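Local coordinates for protein probable FAD-dependent oxidoreductase PA4991 (Pseudomonas aeruginosa PAO1, PDB 5EZ7) that binds one FAD per subunit and probably acts as an FAD-dependent oxidoreductase of the DAO family whose physiological substrate is unknown, at residues 318-323 and 341-346; 329-334 and 350-355. All coordinates share one frame; numbering follows the deposited sequence.

Interaction 1. Residues 318-323 and 341-346; sequences AEPAQS and VGWPTK. With FAD (flavin-adenine dinucleotide), chain B.
Trp343 meets the backbone of Ala318, Glu319 and Pro320 in a buried, mainly apolar contact where the two large sheets of this DAO-family flavoenzyme come together beside the FAD. Strand 339-343 belongs to the Rossmann-type FAD-binding sheet, whereas strand 309-320 is an edge strand of the larger mixed sheet. The short strand segments run at 117° to each other, 6.7 Å apart, and no direct hydrogen bond joins them; the case illustrates how one large aromatic side chain can join two sheets. CG of Trp343 points away from its own carbonyl carbon (chi1 -63°), which brings the indole alongside the backbone of residues 318-320. Glu319 C lies over one face, 4.1 Å from CD2, while Pro320 places its CD 3.9 Å from CE3, the two side chains running antiparallel past one another. Outside the two segments, Gly207 O accepts a hydrogen bond from the indole NE1, which helps fix the rotation of the ring. Polar links across the segments run through water instead. One water donates to Ala318 O and accepts from Thr345 N; a second lies between the Glu319 carboxylate and Thr345 O, with Arg227 forming a salt bridge to Glu319 OE2. The turn after the strand faces the cofactor: Pro344 CD comes 3.1 Å from the FAD phosphate oxygen O2P, and Lys346 lays its CB 3.4 Å from the flavin O2. Away from the cofactor, the methyl CG2 of Thr345 rests 4.0 Å from Pro320 CD.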
loop_
_atom_site.group_PDB
_atom_site.type_symbol
_atom_site.label_atom_id
_atom_site.label_comp_id
_atom_site.label_asym_id
_atom_site.label_seq_id
_atom_site.Cartn_x
_atom_site.Cartn_y
_atom_site.Cartn_z
ATOM N N ALA A 318 2.830 -0.566 -9.648
ATOM C CA ALA A 318 3.913 0.316 -10.047
ATOM C C ALA A 318 5.187 -0.120 -9.349
ATOM O O ALA A 318 5.276 -0.063 -8.135
ATOM C CB ALA A 318 3.578 1.745 -9.697
ATOM N N GLU A 319 6.154 -0.576 -10.137
ATOM C CA GLU A 319 7.378 -1.175 -9.625
ATOM C C GLU A 319 8.622 -0.693 -10.387
ATOM O O GLU A 319 8.515 -0.257 -11.554
ATOM C CB GLU A 319 7.312 -2.705 -9.770
ATOM C CG GLU A 319 6.245 -3.339 -8.923
ATOM C CD GLU A 319 6.031 -4.786 -9.252
ATOM O OE1 GLU A 319 6.756 -5.278 -10.136
ATOM O OE2 GLU A 319 5.132 -5.438 -8.647
ATOM N N PRO A 320 9.798 -0.822 -9.754
ATOM C CA PRO A 320 11.014 -0.637 -10.528
ATOM C C PRO A 320 11.112 -1.651 -11.664
ATOM O O PRO A 320 10.737 -2.830 -11.501
ATOM C CB PRO A 320 12.120 -0.878 -9.510
ATOM C CG PRO A 320 11.509 -1.789 -8.499
ATOM C CD PRO A 320 10.084 -1.327 -8.399
ATOM N N ALA A 321 11.566 -1.176 -12.820
ATOM C CA ALA A 321 11.827 -2.094 -13.940
ATOM C C ALA A 321 12.924 -3.054 -13.532
ATOM O O ALA A 321 13.828 -2.684 -12.760
ATOM C CB ALA A 321 12.259 -1.324 -15.181
ATOM N N GLN A 322 12.877 -4.258 -14.082
ATOM C CA GLN A 322 13.931 -5.249 -13.886
ATOM C C GLN A 322 15.286 -4.796 -14.391
ATOM O O GLN A 322 16.304 -5.393 -14.040
ATOM C CB GLN A 322 13.604 -6.591 -14.579
ATOM C CG GLN A 322 12.266 -7.248 -14.173
ATOM C CD GLN A 322 12.055 -7.433 -12.661
ATOM O OE1 GLN A 322 12.963 -7.744 -11.905
ATOM N NE2 GLN A 322 10.839 -7.258 -12.238
ATOM N N SER A 323 15.316 -3.770 -15.231
ATOM C CA SER A 323 16.586 -3.206 -15.694
ATOM C C SER A 323 17.385 -2.414 -14.597
ATOM O O SER A 323 18.564 -2.160 -14.784
ATOM C CB SER A 323 16.339 -2.360 -16.943
ATOM O OG SER A 323 15.666 -1.167 -16.597
ATOM N N VAL A 341 14.036 8.649 -5.015
ATOM C CA VAL A 341 12.869 8.179 -5.715
ATOM C C VAL A 341 12.738 6.662 -5.594
ATOM O O VAL A 341 13.735 5.909 -5.743
ATOM C CB VAL A 341 12.954 8.565 -7.219
ATOM C CG1 VAL A 341 14.303 8.135 -7.853
ATOM C CG2 VAL A 341 11.777 7.990 -8.002
ATOM N N GLY A 342 11.516 6.197 -5.381
ATOM C CA GLY A 342 11.335 4.776 -5.358
ATOM C C GLY A 342 9.965 4.255 -5.162
ATOM O O GLY A 342 8.979 4.989 -5.241
ATOM N N TRP A 343 9.949 2.941 -4.928
ATOM C CA TRP A 343 8.749 2.144 -4.804
ATOM C C TRP A 343 8.932 1.090 -3.711
ATOM O O TRP A 343 9.979 0.493 -3.622
ATOM C CB TRP A 343 8.497 1.456 -6.123
ATOM C CG TRP A 343 8.238 2.382 -7.288
ATOM C CD1 TRP A 343 7.034 2.927 -7.658
ATOM C CD2 TRP A 343 9.178 2.794 -8.274
ATOM N NE1 TRP A 343 7.177 3.667 -8.822
ATOM C CE2 TRP A 343 8.486 3.605 -9.211
ATOM C CE3 TRP A 343 10.531 2.540 -8.480
ATOM C CZ2 TRP A 343 9.117 4.184 -10.299
ATOM C CZ3 TRP A 343 11.147 3.098 -9.561
ATOM C CH2 TRP A 343 10.446 3.924 -10.454
ATOM N N PRO A 344 7.911 0.852 -2.884
ATOM C CA PRO A 344 8.012 -0.157 -1.833
ATOM C C PRO A 344 7.939 -1.576 -2.352
ATOM O O PRO A 344 8.513 -2.446 -1.743
ATOM C CB PRO A 344 6.823 0.167 -0.923
ATOM C CG PRO A 344 5.839 0.812 -1.795
ATOM C CD PRO A 344 6.626 1.560 -2.839
ATOM N N THR A 345 7.251 -1.797 -3.471
ATOM C CA THR A 345 6.999 -3.113 -4.081
ATOM C C THR A 345 5.848 -3.849 -3.401
ATOM O O THR A 345 5.010 -4.458 -4.087
ATOM C CB THR A 345 8.251 -4.025 -4.272
ATOM O OG1 THR A 345 8.685 -4.573 -3.022
ATOM C CG2 THR A 345 9.412 -3.250 -4.942
ATOM N N LYS A 346 5.790 -3.772 -2.070
ATOM C CA LYS A 346 4.663 -4.263 -1.285
ATOM C C LYS A 346 4.296 -3.220 -0.269
ATOM O O LYS A 346 5.115 -2.441 0.128
ATOM C CB LYS A 346 5.039 -5.595 -0.640
ATOM C CG LYS A 346 4.790 -6.723 -1.612
ATOM C CD LYS A 346 5.591 -7.974 -1.331
ATOM C CE LYS A 346 5.154 -9.102 -2.282
ATOM N NZ LYS A 346 5.195 -10.427 -1.579
HETATM P PA FAD B . 0.486 4.450 -4.230
HETATM O O1A FAD B . -0.396 3.877 -3.169
HETATM O O2A FAD B . 0.164 4.248 -5.685
HETATM O O5B FAD B . 0.615 6.000 -3.920
HETATM C C5B FAD B . 1.176 6.916 -4.838
HETATM C C4B FAD B . 0.527 8.251 -4.541
HETATM O O4B FAD B . 1.186 9.278 -5.300
HETATM C C3B FAD B . -0.959 8.249 -4.911
HETATM O O3B FAD B . -1.766 8.618 -3.790
HETATM C C2B FAD B . -1.037 9.260 -6.040
HETATM O O2B FAD B . -2.254 10.000 -6.098
HETATM C C1B FAD B . 0.183 10.148 -5.780
HETATM N N9A FAD B . 0.687 10.813 -6.988
HETATM C C8A FAD B . 0.849 10.255 -8.200
HETATM N N7A FAD B . 1.325 11.167 -9.065
HETATM C C5A FAD B . 1.481 12.320 -8.404
HETATM C C6A FAD B . 1.939 13.672 -8.754
HETATM N N6A FAD B . 2.339 13.916 -10.011
HETATM N N1A FAD B . 1.962 14.610 -7.794
HETATM C C2A FAD B . 1.562 14.337 -6.539
HETATM N N3A FAD B . 1.124 13.122 -6.148
HETATM C C4A FAD B . 1.061 12.095 -7.031
HETATM N N1 FAD B . 1.099 -5.286 -0.799
HETATM C C2 FAD B . 1.105 -5.992 0.352
HETATM O O2 FAD B . 2.104 -5.913 1.107
HETATM N N3 FAD B . 0.077 -6.776 0.719
HETATM C C4 FAD B . -1.014 -6.915 -0.028
HETATM O O4 FAD B . -1.961 -7.639 0.338
HETATM C C4X FAD B . -1.096 -6.178 -1.294
HETATM N N5 FAD B . -2.174 -6.282 -2.094
HETATM C C5X FAD B . -2.242 -5.592 -3.247
HETATM C C6 FAD B . -3.380 -5.714 -4.034
HETATM C C7 FAD B . -3.493 -5.020 -5.223
HETATM C C7M FAD B . -4.738 -5.154 -6.046
HETATM C C8 FAD B . -2.395 -4.115 -5.647
HETATM C C8M FAD B . -2.463 -3.317 -6.932
HETATM C C9 FAD B . -1.259 -4.005 -4.866
HETATM C C9A FAD B . -1.126 -4.708 -3.671
HETATM N N10 FAD B . 0.026 -4.608 -2.840
HETATM C C10 FAD B . 0.059 -5.323 -1.638
HETATM C "C1'" FAD B . 1.144 -3.743 -3.179
HETATM C "C2'" FAD B . 0.866 -2.367 -2.597
HETATM O "O2'" FAD B . -0.491 -1.963 -2.826
HETATM C "C3'" FAD B . 1.835 -1.336 -3.157
HETATM O "O3'" FAD B . 3.164 -1.895 -3.141
HETATM C "C4'" FAD B . 1.812 -0.057 -2.322
HETATM O "O4'" FAD B . 0.490 0.271 -1.894
HETATM C "C5'" FAD B . 2.357 1.123 -3.103
HETATM O "O5'" FAD B . 2.461 2.254 -2.227
HETATM P P FAD B . 2.907 3.663 -2.836
HETATM O O1P FAD B . 2.643 4.728 -1.804
HETATM O O2P FAD B . 4.277 3.467 -3.378
HETATM O O3P FAD B . 1.960 3.814 -4.122
HETATM O O HOH W 1 5.584 -0.554 -5.513
HETATM O O HOH W 2 3.662 -4.853 -6.606
#

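Interaction 2. Residues 329-334 and 350-355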
loop_
_atom_site.group_PDB
_atom_site.type_symbol
_atom_site.label_atom_id
_atom_site.label_comp_id
_atom_site.label_asym_id
_atom_site.label_seq_id
_atom_site.Cartn_x
_atom_site.Cartn_y
_atom_site.Cartn_z
ATOM N N ASP A 329 12.969 -9.094 -2.361
ATOM C CA ASP A 329 11.917 -8.852 -1.306
ATOM C C ASP A 329 12.246 -7.603 -0.481
ATOM O O ASP A 329 12.249 -7.640 0.749
ATOM C CB ASP A 329 11.753 -10.057 -0.363
ATOM C CG ASP A 329 11.415 -11.374 -1.095
ATOM O OD1 ASP A 329 10.565 -11.360 -2.001
ATOM O OD2 ASP A 329 11.984 -12.442 -0.730
ATOM N N ASN A 330 12.551 -6.508 -1.184
ATOM C CA ASN A 330 13.012 -5.226 -0.583
ATOM C C ASN A 330 12.344 -4.065 -1.271
ATOM O O ASN A 330 11.905 -4.175 -2.429
ATOM C CB ASN A 330 14.517 -5.025 -0.719
ATOM C CG ASN A 330 15.316 -6.083 0.000
ATOM O OD1 ASN A 330 15.763 -5.869 1.126
ATOM N ND2 ASN A 330 15.497 -7.236 -0.643
ATOM N N ALA A 331 12.252 -2.953 -0.557
ATOM C CA ALA A 331 11.860 -1.713 -1.170
ATOM C C ALA A 331 12.974 -1.351 -2.133
ATOM O O ALA A 331 14.080 -1.854 -2.003
ATOM C CB ALA A 331 11.708 -0.628 -0.110
ATOM N N PHE A 332 12.659 -0.525 -3.120
ATOM C CA PHE A 332 13.659 0.007 -4.059
ATOM C C PHE A 332 13.817 1.547 -3.878
ATOM O O PHE A 332 12.816 2.303 -3.810
ATOM C CB PHE A 332 13.251 -0.342 -5.500
ATOM C CG PHE A 332 14.130 0.284 -6.546
ATOM C CD1 PHE A 332 13.902 1.583 -6.990
ATOM C CD2 PHE A 332 15.239 -0.400 -7.042
ATOM C CE1 PHE A 332 14.748 2.146 -7.925
ATOM C CE2 PHE A 332 16.100 0.191 -7.959
ATOM C CZ PHE A 332 15.843 1.450 -8.413
ATOM N N LEU A 333 15.059 2.001 -3.828
ATOM C CA LEU A 333 15.369 3.416 -3.797
ATOM C C LEU A 333 16.541 3.737 -4.685
ATOM O O LEU A 333 17.495 2.992 -4.722
ATOM C CB LEU A 333 15.702 3.841 -2.380
ATOM C CG LEU A 333 15.903 5.340 -2.102
ATOM C CD1 LEU A 333 14.714 6.182 -2.454
ATOM C CD2 LEU A 333 16.192 5.506 -0.630
ATOM N N ALA A 334 16.451 4.865 -5.379
ATOM C CA ALA A 334 17.536 5.426 -6.145
ATOM C C ALA A 334 17.669 6.933 -5.883
ATOM O O ALA A 334 16.735 7.577 -5.382
ATOM C CB ALA A 334 17.261 5.202 -7.600
ATOM N N ALA A 350 6.667 -0.880 3.239
ATOM C CA ALA A 350 6.749 0.564 3.393
ATOM C C ALA A 350 7.726 0.962 4.492
ATOM O O ALA A 350 8.456 1.911 4.306
ATOM C CB ALA A 350 5.400 1.177 3.654
ATOM N N PRO A 351 7.781 0.222 5.618
ATOM C CA PRO A 351 8.795 0.577 6.611
ATOM C C PRO A 351 10.273 0.361 6.159
ATOM O O PRO A 351 11.187 0.967 6.725
ATOM C CB PRO A 351 8.450 -0.327 7.815
ATOM C CG PRO A 351 7.118 -0.927 7.527
ATOM C CD PRO A 351 6.983 -0.937 6.046
ATOM N N ASP A 352 10.497 -0.523 5.194
ATOM C CA ASP A 352 11.818 -0.753 4.621
ATOM C C ASP A 352 12.157 0.405 3.676
ATOM O O ASP A 352 13.312 0.830 3.588
ATOM C CB ASP A 352 11.880 -2.124 3.903
ATOM C CG ASP A 352 13.275 -2.452 3.389
ATOM O OD1 ASP A 352 14.186 -2.647 4.237
ATOM O OD2 ASP A 352 13.487 -2.491 2.143
ATOM N N PHE A 353 11.150 0.932 2.996
ATOM C CA PHE A 353 11.332 2.107 2.124
ATOM C C PHE A 353 11.768 3.308 2.946
ATOM O O PHE A 353 12.782 3.919 2.622
ATOM C CB PHE A 353 10.074 2.407 1.306
ATOM C CG PHE A 353 10.170 3.640 0.447
ATOM C CD1 PHE A 353 10.850 3.614 -0.770
ATOM C CD2 PHE A 353 9.567 4.824 0.833
ATOM C CE1 PHE A 353 10.938 4.737 -1.571
ATOM C CE2 PHE A 353 9.644 5.959 0.029
ATOM C CZ PHE A 353 10.341 5.916 -1.163
ATOM N N ALA A 354 11.035 3.599 4.024
ATOM C CA ALA A 354 11.460 4.564 5.027
ATOM C C ALA A 354 12.899 4.347 5.538
ATOM O O ALA A 354 13.677 5.272 5.526
ATOM C CB ALA A 354 10.462 4.642 6.178
ATOM N N ASP A 355 13.245 3.142 5.972
ATOM C CA ASP A 355 14.644 2.833 6.430
ATOM C C ASP A 355 15.684 3.179 5.379
ATOM O O ASP A 355 16.740 3.685 5.731
ATOM C CB ASP A 355 14.855 1.348 6.750
ATOM C CG ASP A 355 14.034 0.857 7.940
ATOM O OD1 ASP A 355 13.702 1.658 8.839
ATOM O OD2 ASP A 355 13.710 -0.363 7.975
#
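Ala331 sits against the first turn of helix 350-364, its CB 3.7 Å from CB of Phe353 and 3.5 Å from the backbone N of the same residue. This is the close-packed part of the contact: with the methyl group of Ala331 turned toward the helix, the backbones come close, CA of Ala331 and CA of Phe353 being 5.1 Å apart. Beside it, Asp352 reaches out with CG anti to its own N (chi1 -175°), and OD2 accepts the amide N of Ala331 through its anti lone pair at 3.0 Å, with an N-H...O angle of 156°. The same oxygen also makes a salt bridge to Arg356, one turn farther along the helix, so the buried carboxylate oxygen has two donors. The contact joins an edge strand of the Rossmann-type FAD-binding sheet, and the residues leading into it, to the helix that follows the FAD-binding residues Leu347 and Ala348, and Phe353 touches Ala18, another FAD-binding residue, on helix 17-28. Contact is looser toward Leu333, a partly exposed residue: its CD1 stands 4.1 Å from Phe353 CE1, and the two side chains lie roughly perpendicular. Between this fringe and the tight centre, the phenyl ring turns its edge to the strand, with Phe332 O in the ring plane, 3.8 Å from CE1.

Strands 332-336 and 339-343 are antiparallel neighbours in one sheet, and a probable hydrogen bond from Phe332 N to Trp343 O ties interaction 1 directly to interaction 2. Both contacts are mostly buried, but they serve different layers: interaction 1 joins the FAD-binding sheet to the other large sheet, while interaction 2 packs a helix on it. Phe353 even reaches the backbone of Gly342. Their chemistry differs accordingly. An indole and bridging waters link the two sheets next to the cofactor, whereas a small methyl and a direct carboxylate-to-amide bond serve the closer strand-to-helix approach, where the Phe353 side chain is about 7 Å from the FAD.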